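Local coordinates for periplasmic sugar-binding protein (Chloroflexus aurantiacus, PDB 4RXU) that binds D-glucose in the cleft between its two lobes and probably delivers such sugars to an ABC-type transporter, at residues P156-A161 and A241-V246; Y145-A150 and G187-K192; V114-R119 and D128-F133; P320-T325 and P334-P339. All coordinates share one frame; numbering follows the deposited sequence.

Contact 1: P156-A161 and A241-V246; sequences PLYLYA and ADKGKV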
loop_
_atom_site.group_PDB
_atom_site.type_symbol
_atom_site.label_atom_id
_atom_site.label_comp_id
_atom_site.label_asym_id
_atom_site.label_seq_id
_atom_site.Cartn_x
_atom_site.Cartn_y
_atom_site.Cartn_z
ATOM N N PRO A 156 21.292 -1.812 13.189
ATOM C CA PRO A 156 20.000 -2.384 13.537
ATOM C C PRO A 156 18.918 -2.114 12.492
ATOM O O PRO A 156 18.760 -0.973 12.052
ATOM C CB PRO A 156 19.639 -1.681 14.850
ATOM C CG PRO A 156 20.967 -1.334 15.448
ATOM C CD PRO A 156 21.796 -0.919 14.252
ATOM N N LEU A 157 18.142 -3.153 12.211
ATOM C CA LEU A 157 17.074 -3.120 11.234
ATOM C C LEU A 157 15.804 -3.634 11.891
ATOM O O LEU A 157 15.776 -4.749 12.444
ATOM C CB LEU A 157 17.440 -3.972 10.008
ATOM C CG LEU A 157 16.370 -4.051 8.900
ATOM C CD1 LEU A 157 16.106 -2.692 8.291
ATOM C CD2 LEU A 157 16.825 -5.028 7.834
ATOM N N TYR A 158 14.775 -2.803 11.861
ATOM C CA TYR A 158 13.471 -3.141 12.386
ATOM C C TYR A 158 12.502 -3.244 11.206
ATOM O O TYR A 158 12.358 -2.291 10.424
ATOM C CB TYR A 158 13.024 -2.071 13.376
ATOM C CG TYR A 158 13.853 -2.079 14.658
ATOM C CD1 TYR A 158 15.120 -1.494 14.715
ATOM C CD2 TYR A 158 13.369 -2.688 15.804
ATOM C CE1 TYR A 158 15.876 -1.505 15.889
ATOM C CE2 TYR A 158 14.118 -2.718 16.977
ATOM C CZ TYR A 158 15.376 -2.130 17.020
ATOM O OH TYR A 158 16.114 -2.170 18.204
ATOM N N LEU A 159 11.867 -4.403 11.069
ATOM C CA LEU A 159 10.965 -4.678 9.933
ATOM C C LEU A 159 9.524 -4.548 10.361
ATOM O O LEU A 159 9.164 -4.990 11.462
ATOM C CB LEU A 159 11.184 -6.111 9.419
ATOM C CG LEU A 159 12.604 -6.471 8.949
ATOM C CD1 LEU A 159 12.720 -7.962 8.682
ATOM C CD2 LEU A 159 13.054 -5.653 7.738
ATOM N N TYR A 160 8.693 -3.969 9.491
ATOM C CA TYR A 160 7.247 -3.874 9.736
ATOM C C TYR A 160 6.517 -4.133 8.435
ATOM O O TYR A 160 7.068 -3.989 7.342
ATOM C CB TYR A 160 6.853 -2.508 10.331
ATOM C CG TYR A 160 7.537 -2.299 11.672
ATOM C CD1 TYR A 160 7.024 -2.894 12.830
ATOM C CD2 TYR A 160 8.734 -1.585 11.772
ATOM C CE1 TYR A 160 7.646 -2.733 14.070
ATOM C CE2 TYR A 160 9.381 -1.447 12.999
ATOM C CZ TYR A 160 8.830 -2.019 14.145
ATOM O OH TYR A 160 9.465 -1.865 15.363
ATOM N N ALA A 161 5.282 -4.585 8.580
ATOM C CA ALA A 161 4.481 -4.988 7.428
ATOM C C ALA A 161 3.015 -4.602 7.544
ATOM O O ALA A 161 2.511 -4.252 8.625
ATOM C CB ALA A 161 4.596 -6.511 7.199
ATOM N N ALA A 241 22.409 -1.911 22.817
ATOM C CA ALA A 241 23.231 -2.412 21.704
ATOM C C ALA A 241 22.461 -2.613 20.393
ATOM O O ALA A 241 23.051 -2.712 19.314
ATOM C CB ALA A 241 23.900 -3.711 22.101
ATOM N N ASP A 242 21.144 -2.690 20.512
ATOM C CA ASP A 242 20.249 -2.861 19.363
ATOM C C ASP A 242 19.680 -1.550 18.839
ATOM O O ASP A 242 18.835 -1.551 17.941
ATOM C CB ASP A 242 19.088 -3.758 19.769
ATOM C CG ASP A 242 19.553 -5.095 20.292
ATOM O OD1 ASP A 242 20.473 -5.672 19.696
ATOM O OD2 ASP A 242 19.006 -5.571 21.307
ATOM N N LYS A 243 20.145 -0.440 19.400
ATOM C CA LYS A 243 19.619 0.862 19.069
ATOM C C LYS A 243 20.714 1.715 18.483
ATOM O O LYS A 243 21.417 1.276 17.573
ATOM C CB LYS A 243 18.954 1.472 20.298
ATOM C CG LYS A 243 17.731 0.661 20.666
ATOM C CD LYS A 243 17.158 1.003 22.001
ATOM C CE LYS A 243 16.134 -0.047 22.373
ATOM N NZ LYS A 243 15.380 0.360 23.565
ATOM N N GLY A 244 20.861 2.933 18.987
ATOM C CA GLY A 244 21.743 3.897 18.377
ATOM C C GLY A 244 21.169 4.398 17.065
ATOM O O GLY A 244 20.105 4.988 17.012
ATOM N N LYS A 245 21.902 4.164 15.999
ATOM C CA LYS A 245 21.466 4.594 14.678
ATOM C C LYS A 245 20.780 3.450 13.967
ATOM O O LYS A 245 21.432 2.468 13.596
ATOM C CB LYS A 245 22.667 5.025 13.876
ATOM C CG LYS A 245 22.323 5.610 12.531
ATOM C CD LYS A 245 23.420 6.559 12.151
ATOM C CE LYS A 245 23.943 6.184 10.805
ATOM N NZ LYS A 245 25.202 6.936 10.590
ATOM N N VAL A 246 19.481 3.593 13.716
ATOM C CA VAL A 246 18.660 2.452 13.361
ATOM C C VAL A 246 17.896 2.705 12.084
ATOM O O VAL A 246 17.705 3.833 11.665
ATOM C CB VAL A 246 17.695 2.048 14.498
ATOM C CG1 VAL A 246 18.443 1.890 15.817
ATOM C CG2 VAL A 246 16.547 3.037 14.646
#
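Tyr158 carries its ring anti to the carbonyl carbon (chi1 -69°), and this sends the phenol off strand 155-159, leaning back past Pro156, to the turn at Asp242. There Tyr158 OH gives its proton to Asp242 O over 2.8 Å, the oxygen lying at the edge of the ring and near its plane. The hydroxyl itself stands well above the carbonyl plane of Asp242, 51° out of it, and so misses the lone-pair direction. Pro156, two residues back on the same strand, presses its ring into the bend formed by 242-246. Its compact shape fits there, laying C-H groups against three carbonyl oxygens: Pro156 CB is 3.2 Å from Asp242 O, while CG and CD meet those of Lys243 and Lys245. Val246, where strand 246-249 begins, adds an apolar flank, with Val246 CG1 3.9 Å from Pro156 CB. The Asp242 carboxylate turns away to a salt bridge with Lys192, while the ammonium of Lys243 reaches Asp266. One hydroxyl bond and the proline packing thus help tie the loop leading into strand 246-249 to its neighbour in the parallel sheet, and the buried tyrosine hydroxyl finds its acceptor in a backbone carbonyl beside proline and valine carbons.

Contact 2: Y145-A150 and G187-K192; sequences YLVDHA and GTFVIK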
loop_
_atom_site.group_PDB
_atom_site.type_symbol
_atom_site.label_atom_id
_atom_site.label_comp_id
_atom_site.label_asym_id
_atom_site.label_seq_id
_atom_site.Cartn_x
_atom_site.Cartn_y
_atom_site.Cartn_z
ATOM N N TYR A 145 16.169 2.931 0.053
ATOM C CA TYR A 145 16.423 4.142 0.828
ATOM C C TYR A 145 17.218 3.802 2.097
ATOM O O TYR A 145 18.213 4.452 2.415
ATOM C CB TYR A 145 15.120 4.889 1.184
ATOM C CG TYR A 145 15.428 6.129 1.975
ATOM C CD1 TYR A 145 15.581 6.060 3.359
ATOM C CD2 TYR A 145 15.622 7.349 1.345
ATOM C CE1 TYR A 145 15.912 7.177 4.106
ATOM C CE2 TYR A 145 15.947 8.482 2.077
ATOM C CZ TYR A 145 16.088 8.387 3.446
ATOM O OH TYR A 145 16.420 9.492 4.170
ATOM N N LEU A 146 16.822 2.738 2.782
ATOM C CA LEU A 146 17.496 2.331 3.999
ATOM C C LEU A 146 18.933 1.927 3.689
ATOM O O LEU A 146 19.884 2.360 4.359
ATOM C CB LEU A 146 16.757 1.200 4.689
ATOM C CG LEU A 146 15.364 1.593 5.200
ATOM C CD1 LEU A 146 14.665 0.370 5.766
ATOM C CD2 LEU A 146 15.333 2.694 6.263
ATOM N N VAL A 147 19.077 1.090 2.668
ATOM C CA VAL A 147 20.402 0.627 2.243
ATOM C C VAL A 147 21.318 1.812 1.895
ATOM O O VAL A 147 22.492 1.863 2.312
ATOM C CB VAL A 147 20.296 -0.332 1.036
ATOM C CG1 VAL A 147 21.672 -0.693 0.522
ATOM C CG2 VAL A 147 19.574 -1.624 1.424
ATOM N N ASP A 148 20.767 2.787 1.174
ATOM C CA ASP A 148 21.555 3.907 0.684
ATOM C C ASP A 148 22.041 4.798 1.808
ATOM O O ASP A 148 23.000 5.562 1.628
ATOM C CB ASP A 148 20.753 4.743 -0.323
ATOM C CG ASP A 148 20.568 4.045 -1.683
ATOM O OD1 ASP A 148 21.194 2.998 -1.952
ATOM O OD2 ASP A 148 19.767 4.552 -2.494
ATOM N N HIS A 149 21.381 4.707 2.958
ATOM C CA HIS A 149 21.766 5.473 4.146
ATOM C C HIS A 149 22.457 4.686 5.249
ATOM O O HIS A 149 22.616 5.196 6.349
ATOM C CB HIS A 149 20.560 6.197 4.699
ATOM C CG HIS A 149 20.121 7.289 3.804
ATOM N ND1 HIS A 149 19.327 7.073 2.697
ATOM C CD2 HIS A 149 20.457 8.594 3.780
ATOM C CE1 HIS A 149 19.173 8.211 2.045
ATOM N NE2 HIS A 149 19.831 9.151 2.693
ATOM N N ALA A 150 22.876 3.455 4.953
ATOM C CA ALA A 150 23.583 2.623 5.940
ATOM C C ALA A 150 24.975 2.373 5.447
ATOM O O ALA A 150 25.173 2.177 4.230
ATOM C CB ALA A 150 22.860 1.299 6.110
ATOM N N GLY A 187 26.030 -8.799 6.478
ATOM C CA GLY A 187 26.322 -8.232 7.800
ATOM C C GLY A 187 26.060 -6.737 7.943
ATOM O O GLY A 187 26.244 -6.189 9.029
ATOM N N THR A 188 25.582 -6.091 6.880
ATOM C CA THR A 188 25.305 -4.663 6.965
ATOM C C THR A 188 24.210 -4.356 7.974
ATOM O O THR A 188 24.354 -3.459 8.809
ATOM C CB THR A 188 24.926 -4.094 5.594
ATOM O OG1 THR A 188 26.007 -4.317 4.680
ATOM C CG2 THR A 188 24.639 -2.593 5.686
ATOM N N PHE A 189 23.116 -5.108 7.875
ATOM C CA PHE A 189 21.996 -4.999 8.794
ATOM C C PHE A 189 21.857 -6.235 9.681
ATOM O O PHE A 189 22.151 -7.358 9.262
ATOM C CB PHE A 189 20.687 -4.844 8.037
ATOM C CG PHE A 189 20.533 -3.544 7.326
ATOM C CD1 PHE A 189 20.466 -2.357 8.040
ATOM C CD2 PHE A 189 20.411 -3.516 5.932
ATOM C CE1 PHE A 189 20.278 -1.161 7.370
ATOM C CE2 PHE A 189 20.228 -2.320 5.263
ATOM C CZ PHE A 189 20.171 -1.140 5.981
ATOM N N VAL A 190 21.347 -6.002 10.882
ATOM C CA VAL A 190 21.013 -7.056 11.811
ATOM C C VAL A 190 19.578 -6.851 12.236
ATOM O O VAL A 190 19.229 -5.802 12.767
ATOM C CB VAL A 190 21.926 -7.045 13.048
ATOM C CG1 VAL A 190 21.473 -8.038 14.102
ATOM C CG2 VAL A 190 23.357 -7.339 12.650
ATOM N N ILE A 191 18.745 -7.850 11.949
ATOM C CA ILE A 191 17.318 -7.774 12.236
ATOM C C ILE A 191 17.064 -7.832 13.736
ATOM O O ILE A 191 17.494 -8.776 14.394
ATOM C CB ILE A 191 16.557 -8.932 11.588
ATOM C CG1 ILE A 191 16.710 -8.929 10.058
ATOM C CG2 ILE A 191 15.065 -8.875 11.946
ATOM C CD1 ILE A 191 16.303 -10.248 9.429
ATOM N N LYS A 192 16.316 -6.868 14.268
ATOM C CA LYS A 192 16.103 -6.797 15.716
ATOM C C LYS A 192 14.717 -7.163 16.214
ATOM O O LYS A 192 14.539 -7.275 17.429
ATOM C CB LYS A 192 16.404 -5.395 16.241
ATOM C CG LYS A 192 17.795 -4.928 15.874
ATOM C CD LYS A 192 18.837 -5.784 16.559
ATOM C CE LYS A 192 20.233 -5.319 16.182
ATOM N NZ LYS A 192 21.204 -6.000 17.067
#
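Thr188, just after the glycine that ends helix 167-185, touches Ala150 through its methyl, Thr188 CG2 lying 4.3 Å from Ala150 CB, while its hydroxyl bonds to Asp186. Phe189 then carries most of the contact. With CG anti to the carbonyl carbon (chi1 -69°), its ring projects from strand 189-191 to the last turn of helix 135-148 and the residues just after it. Ala150 CB sits 3.6 Å from Phe189 CZ, a small methyl that lets the ring come close. At the ring edge, near its plane, are Val147 CG2, 4.0 Å from Phe189 CE2, and the carbonyl oxygen Leu146 O, 3.9 Å from Phe189 CZ; the Val147 and Phe189 side chains cross at about a right angle. Cutting Phe189 back to an alanine removes the ring, and the gap would probably leave Ala150 CB and Val147 CG2 without this apolar partner. The helix end is secured separately by His149 ND1, which donates to Tyr145 O over 2.9 Å, its ring lying against that of Tyr145. Tyr247 of strand 246-249 also meets the phenyl ring edge-to-face. No hydrogen bond crosses between the two segments, so helix end and strand are joined by apolar burial, with the positive rim of the phenyl ring probably favouring the carbonyl oxygen of Leu146.

Contact 3: V114-R119 and D128-F133; sequences VISYDR and DYYVTF. With BGC (beta-D-glucopyranose), chain C.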
loop_
_atom_site.group_PDB
_atom_site.type_symbol
_atom_site.label_atom_id
_atom_site.label_comp_id
_atom_site.label_asym_id
_atom_site.label_seq_id
_atom_site.Cartn_x
_atom_site.Cartn_y
_atom_site.Cartn_z
ATOM N N VAL A 114 -15.202 -7.068 -13.842
ATOM C CA VAL A 114 -14.566 -6.902 -12.539
ATOM C C VAL A 114 -13.163 -6.303 -12.700
ATOM O O VAL A 114 -12.237 -6.940 -13.247
ATOM C CB VAL A 114 -14.458 -8.242 -11.781
ATOM C CG1 VAL A 114 -13.749 -8.043 -10.442
ATOM C CG2 VAL A 114 -15.839 -8.802 -11.529
ATOM N N ILE A 115 -13.028 -5.061 -12.231
ATOM C CA ILE A 115 -11.752 -4.368 -12.193
ATOM C C ILE A 115 -11.329 -4.343 -10.720
ATOM O O ILE A 115 -11.874 -3.606 -9.895
ATOM C CB ILE A 115 -11.866 -2.932 -12.707
ATOM C CG1 ILE A 115 -12.414 -2.912 -14.143
ATOM C CG2 ILE A 115 -10.515 -2.230 -12.605
ATOM C CD1 ILE A 115 -12.591 -1.523 -14.732
ATOM N N SER A 116 -10.347 -5.170 -10.387
ATOM C CA SER A 116 -9.775 -5.135 -9.057
ATOM C C SER A 116 -8.927 -3.841 -8.993
ATOM O O SER A 116 -8.232 -3.514 -9.945
ATOM C CB SER A 116 -8.935 -6.391 -8.848
ATOM O OG SER A 116 -8.668 -6.679 -7.488
ATOM N N TYR A 117 -9.048 -3.111 -7.889
ATOM C CA TYR A 117 -8.547 -1.759 -7.780
ATOM C C TYR A 117 -7.601 -1.661 -6.593
ATOM O O TYR A 117 -7.990 -1.918 -5.460
ATOM C CB TYR A 117 -9.707 -0.798 -7.584
ATOM C CG TYR A 117 -9.277 0.654 -7.482
ATOM C CD1 TYR A 117 -8.927 1.386 -8.594
ATOM C CD2 TYR A 117 -9.207 1.273 -6.252
ATOM C CE1 TYR A 117 -8.509 2.700 -8.482
ATOM C CE2 TYR A 117 -8.824 2.593 -6.134
ATOM C CZ TYR A 117 -8.461 3.293 -7.255
ATOM O OH TYR A 117 -8.056 4.595 -7.111
ATOM N N ASP A 118 -6.358 -1.305 -6.904
ATOM C CA ASP A 118 -5.247 -1.151 -5.963
ATOM C C ASP A 118 -4.777 -2.480 -5.394
ATOM O O ASP A 118 -3.594 -2.784 -5.457
ATOM C CB ASP A 118 -5.520 -0.176 -4.825
ATOM C CG ASP A 118 -4.261 0.155 -4.093
ATOM O OD1 ASP A 118 -3.536 1.052 -4.583
ATOM O OD2 ASP A 118 -3.950 -0.525 -3.076
ATOM N N ARG A 119 -5.695 -3.224 -4.779
ATOM C CA ARG A 119 -5.429 -4.538 -4.202
ATOM C C ARG A 119 -6.066 -5.582 -5.076
ATOM O O ARG A 119 -7.105 -5.332 -5.708
ATOM C CB ARG A 119 -6.049 -4.663 -2.813
ATOM C CG ARG A 119 -5.502 -3.704 -1.801
ATOM C CD ARG A 119 -6.290 -3.813 -0.514
ATOM N NE ARG A 119 -5.725 -2.996 0.530
ATOM C CZ ARG A 119 -6.284 -2.800 1.709
ATOM N NH1 ARG A 119 -7.468 -3.331 1.981
ATOM N NH2 ARG A 119 -5.664 -2.058 2.606
ATOM N N ASP A 128 -11.277 -9.401 -14.230
ATOM C CA ASP A 128 -10.982 -9.057 -15.633
ATOM C C ASP A 128 -9.717 -8.219 -15.779
ATOM O O ASP A 128 -8.918 -8.459 -16.671
ATOM C CB ASP A 128 -12.183 -8.388 -16.274
ATOM C CG ASP A 128 -13.363 -9.318 -16.301
ATOM O OD1 ASP A 128 -13.285 -10.339 -17.007
ATOM O OD2 ASP A 128 -14.322 -9.076 -15.558
ATOM N N TYR A 129 -9.564 -7.229 -14.900
ATOM C CA TYR A 129 -8.412 -6.287 -14.936
ATOM C C TYR A 129 -8.007 -5.959 -13.525
ATOM O O TYR A 129 -8.822 -6.044 -12.587
ATOM C CB TYR A 129 -8.744 -4.981 -15.705
ATOM C CG TYR A 129 -9.124 -5.295 -17.111
ATOM C CD1 TYR A 129 -8.148 -5.479 -18.088
ATOM C CD2 TYR A 129 -10.460 -5.537 -17.445
ATOM C CE1 TYR A 129 -8.490 -5.859 -19.375
ATOM C CE2 TYR A 129 -10.812 -5.928 -18.726
ATOM C CZ TYR A 129 -9.817 -6.083 -19.684
ATOM O OH TYR A 129 -10.100 -6.447 -20.974
ATOM N N TYR A 130 -6.767 -5.526 -13.409
ATOM C CA TYR A 130 -6.211 -5.049 -12.150
ATOM C C TYR A 130 -5.525 -3.683 -12.362
ATOM O O TYR A 130 -4.485 -3.601 -13.010
ATOM C CB TYR A 130 -5.201 -6.064 -11.621
ATOM C CG TYR A 130 -4.577 -5.736 -10.283
ATOM C CD1 TYR A 130 -5.251 -5.033 -9.297
ATOM C CD2 TYR A 130 -3.293 -6.165 -10.001
ATOM C CE1 TYR A 130 -4.647 -4.770 -8.070
ATOM C CE2 TYR A 130 -2.687 -5.942 -8.787
ATOM C CZ TYR A 130 -3.355 -5.256 -7.804
ATOM O OH TYR A 130 -2.722 -5.061 -6.607
ATOM N N VAL A 131 -6.127 -2.651 -11.810
ATOM C CA VAL A 131 -5.576 -1.307 -11.826
ATOM C C VAL A 131 -4.778 -1.154 -10.539
ATOM O O VAL A 131 -5.307 -1.262 -9.445
ATOM C CB VAL A 131 -6.693 -0.247 -11.889
ATOM C CG1 VAL A 131 -6.138 1.152 -11.688
ATOM C CG2 VAL A 131 -7.450 -0.349 -13.205
ATOM N N THR A 132 -3.484 -0.916 -10.698
ATOM C CA THR A 132 -2.547 -0.986 -9.583
ATOM C C THR A 132 -1.350 -0.056 -9.749
ATOM O O THR A 132 -0.962 0.300 -10.869
ATOM C CB THR A 132 -2.056 -2.453 -9.398
ATOM O OG1 THR A 132 -1.260 -2.585 -8.216
ATOM C CG2 THR A 132 -1.211 -2.938 -10.603
ATOM N N PHE A 133 -0.763 0.301 -8.616
ATOM C CA PHE A 133 0.596 0.815 -8.612
ATOM C C PHE A 133 1.585 -0.342 -8.660
ATOM O O PHE A 133 1.254 -1.503 -8.400
ATOM C CB PHE A 133 0.865 1.650 -7.374
ATOM C CG PHE A 133 0.011 2.880 -7.272
ATOM C CD1 PHE A 133 0.178 3.943 -8.143
ATOM C CD2 PHE A 133 -0.978 2.965 -6.291
ATOM C CE1 PHE A 133 -0.607 5.066 -8.028
ATOM C CE2 PHE A 133 -1.754 4.092 -6.177
ATOM C CZ PHE A 133 -1.562 5.138 -7.045
HETATM C C2 BGC C . -2.421 0.360 -0.252
HETATM C C3 BGC C . -1.577 1.362 0.510
HETATM C C4 BGC C . -2.218 1.630 1.864
HETATM C C5 BGC C . -2.500 0.326 2.610
HETATM C C6 BGC C . -3.285 0.520 3.889
HETATM C C1 BGC C . -2.434 -0.874 0.634
HETATM O O1 BGC C . -2.971 -1.993 -0.006
HETATM O O2 BGC C . -1.819 0.101 -1.525
HETATM O O3 BGC C . -1.498 2.553 -0.267
HETATM O O4 BGC C . -1.280 2.368 2.672
HETATM O O5 BGC C . -3.221 -0.570 1.787
HETATM O O6 BGC C . -4.450 1.322 3.683
HETATM O O HOH W 1 -1.782 -0.478 -6.052
#
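Two neighbouring parallel strands, 113-117 and 129-133, form part of the central sheet of one lobe of this periplasmic binding protein, and the first runs out into the glucose pocket. Their ladder alternates regularly: Ser116 N donates to Tyr129 O, Val131 N to Ser116 O, and Asp118 N to Val131 O (2.8 Å). At the start, Asp128 OD2 accepts Val114 N over 2.8 Å through its anti lone pair. Ile115 CG2 packs on Val131 CG2 at 3.6 Å, branched side chains suiting a buried sheet face. On the other face, Tyr130 has CG anti to its own N (chi1 -178°), sending the ring alongside Ser116 until Tyr130 OH donates to Asp118 O over 2.7 Å, from 44° above the carbonyl plane. A phenylalanine here lacks the hydroxyl, and the turn at Asp118, deprived of this donor, would probably be held less firmly. Asp118 OD2 receives glucose O2 at 2.7 Å. Arg119, extended from CG to NE, offers two N-H groups: NE to O1 of the sugar and NH2 to its ring oxygen O5, the latter over 3.0 Å with a nearly straight angle of 169°. Glu42 pairs with Arg119, and Arg44 with Asp118. Strands 89-92 and 332-343 flank the pair within the sheet, while Leu303 of helix 300-315 packs on Tyr117 and Val131, and Trp45 of helix 44-59 on Asp118 and Arg119.

Contact 4: P320-T325 and P334-P339; sequences PEARGT and PAIQSP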
loop_
_atom_site.group_PDB
_atom_site.type_symbol
_atom_site.label_atom_id
_atom_site.label_comp_id
_atom_site.label_asym_id
_atom_site.label_seq_id
_atom_site.Cartn_x
_atom_site.Cartn_y
_atom_site.Cartn_z
ATOM N N PRO A 320 -10.141 -2.460 -22.224
ATOM C CA PRO A 320 -9.122 -1.618 -21.636
ATOM C C PRO A 320 -7.715 -1.959 -22.085
ATOM O O PRO A 320 -7.431 -3.068 -22.530
ATOM C CB PRO A 320 -9.248 -1.920 -20.142
ATOM C CG PRO A 320 -10.660 -2.358 -19.962
ATOM C CD PRO A 320 -10.931 -3.152 -21.196
ATOM N N GLU A 321 -6.824 -1.013 -21.858
ATOM C CA GLU A 321 -5.445 -1.116 -22.315
ATOM C C GLU A 321 -4.513 -1.673 -21.256
ATOM O O GLU A 321 -3.843 -0.919 -20.563
ATOM C CB GLU A 321 -4.905 0.250 -22.699
ATOM C CG GLU A 321 -5.801 1.050 -23.589
ATOM C CD GLU A 321 -5.254 2.426 -23.873
ATOM O OE1 GLU A 321 -4.032 2.675 -23.719
ATOM O OE2 GLU A 321 -6.078 3.261 -24.251
ATOM N N ALA A 322 -4.405 -2.984 -21.189
ATOM C CA ALA A 322 -3.623 -3.623 -20.113
ATOM C C ALA A 322 -2.290 -4.098 -20.642
ATOM O O ALA A 322 -2.154 -4.471 -21.824
ATOM C CB ALA A 322 -4.387 -4.772 -19.483
ATOM N N ARG A 323 -1.288 -4.008 -19.775
ATOM C CA ARG A 323 0.059 -4.454 -20.107
ATOM C C ARG A 323 0.653 -5.146 -18.897
ATOM O O ARG A 323 0.736 -4.572 -17.810
ATOM C CB ARG A 323 0.952 -3.290 -20.540
ATOM C CG ARG A 323 0.456 -2.526 -21.758
ATOM C CD ARG A 323 0.558 -3.326 -23.055
ATOM N NE ARG A 323 0.082 -2.524 -24.181
ATOM C CZ ARG A 323 -1.180 -2.496 -24.626
ATOM N NH1 ARG A 323 -2.119 -3.242 -24.062
ATOM N NH2 ARG A 323 -1.513 -1.720 -25.637
ATOM N N GLY A 324 1.080 -6.384 -19.086
ATOM C CA GLY A 324 1.608 -7.153 -17.978
ATOM C C GLY A 324 0.473 -7.768 -17.185
ATOM O O GLY A 324 -0.723 -7.522 -17.457
ATOM N N THR A 325 0.843 -8.600 -16.222
ATOM C CA THR A 325 -0.134 -9.318 -15.378
ATOM C C THR A 325 0.330 -9.405 -13.924
ATOM O O THR A 325 1.535 -9.280 -13.626
ATOM C CB THR A 325 -0.409 -10.762 -15.871
ATOM O OG1 THR A 325 0.799 -11.521 -15.874
ATOM C CG2 THR A 325 -1.107 -10.770 -17.290
ATOM N N PRO A 334 -4.731 -9.396 -16.209
ATOM C CA PRO A 334 -4.223 -8.245 -16.954
ATOM C C PRO A 334 -4.140 -6.976 -16.100
ATOM O O PRO A 334 -5.102 -6.607 -15.425
ATOM C CB PRO A 334 -5.224 -8.088 -18.104
ATOM C CG PRO A 334 -5.797 -9.453 -18.291
ATOM C CD PRO A 334 -5.862 -10.036 -16.907
ATOM N N ALA A 335 -2.980 -6.325 -16.155
ATOM C CA ALA A 335 -2.664 -5.195 -15.263
ATOM C C ALA A 335 -2.648 -3.868 -15.995
ATOM O O ALA A 335 -2.272 -3.790 -17.156
ATOM C CB ALA A 335 -1.318 -5.410 -14.612
ATOM N N ILE A 336 -3.107 -2.834 -15.297
ATOM C CA ILE A 336 -3.005 -1.454 -15.772
ATOM C C ILE A 336 -2.206 -0.811 -14.624
ATOM O O ILE A 336 -2.766 -0.383 -13.614
ATOM C CB ILE A 336 -4.399 -0.807 -15.956
ATOM C CG1 ILE A 336 -5.227 -1.601 -16.980
ATOM C CG2 ILE A 336 -4.261 0.647 -16.383
ATOM C CD1 ILE A 336 -6.697 -1.234 -17.109
ATOM N N GLN A 337 -0.888 -0.785 -14.786
ATOM C CA GLN A 337 0.038 -0.450 -13.708
ATOM C C GLN A 337 0.618 0.933 -13.902
ATOM O O GLN A 337 0.970 1.318 -15.018
ATOM C CB GLN A 337 1.168 -1.479 -13.656
ATOM C CG GLN A 337 2.150 -1.295 -12.508
ATOM C CD GLN A 337 3.401 -2.162 -12.642
ATOM O OE1 GLN A 337 3.488 -3.259 -12.069
ATOM N NE2 GLN A 337 4.350 -1.702 -13.433
ATOM N N SER A 338 0.759 1.622 -12.769
ATOM C CA SER A 338 1.232 3.010 -12.651
ATOM C C SER A 338 2.483 3.043 -11.786
ATOM O O SER A 338 2.582 2.238 -10.851
ATOM C CB SER A 338 0.117 3.886 -11.994
ATOM O OG SER A 338 -0.690 4.390 -13.004
ATOM N N PRO A 339 3.446 3.945 -12.092
ATOM C CA PRO A 339 4.671 3.930 -11.309
ATOM C C PRO A 339 4.588 4.647 -9.980
ATOM O O PRO A 339 3.625 5.374 -9.671
ATOM C CB PRO A 339 5.676 4.641 -12.212
ATOM C CG PRO A 339 4.883 5.529 -13.058
ATOM C CD PRO A 339 3.608 4.773 -13.303
HETATM O O HOH W 2 0.285 -1.876 -17.165
#
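Ile336 reaches along the loop 320-325, its CG1 arm anti to the carbonyl carbon (chi1 -60°) and its CD1 methyl meeting Pro320 CB at 4.0 Å. The same arm lies against the backbone of Glu321 and Ala322, with Ile336 CG1 3.9 Å from Glu321 O. Ala322 is the matching bump from the loop: its methyl settles between Pro334 and Ile336, with Ala322 CB 3.7 Å from Pro334 CB, and a small side chain suits so close an approach. Ala335 CB lies beside the loop backbone, 3.6 Å from Gly324 O. Gly324 itself has a positive phi that would jam a side chain against the carbonyl before it. Two backbone bonds fix the fit, Arg323 N to Ala335 O over 2.8 Å and Ala335 N to Gly324 O over 2.9 Å, and a water links Arg323 O to Gln337 N. Thr325 and Pro334 form a non-hydrogen-bonded antiparallel pair, where the loop passes into strand 325-327: the start of a beta hairpin with strand 332-343.

How the contacts relate
Along the chain contact 3 closes first, contacts 2 and 1 follow with their segments alternating, and contact 4 comes last. They fall into two pairs. Contacts 3 and 4, with centres 9 Å apart, share the mixed sheet in which strands 129-133 and 332-343 are neighbours, joined by backbone bonds between Tyr130 and Pro334 and Ile336. Contacts 1 and 2, also 9 Å apart between centres, share the parallel sheet with strands 155-159 and 189-191, where Leu157 packs on Phe189. The pairs stand about 33 to 36 Å apart between centres, one in each lobe. Contact 3 supplies Asp118 and Arg119 to the glucose site; Asp166, Asn252 and Asp278 help complete it, so the lobes close over the sugar, as in this family.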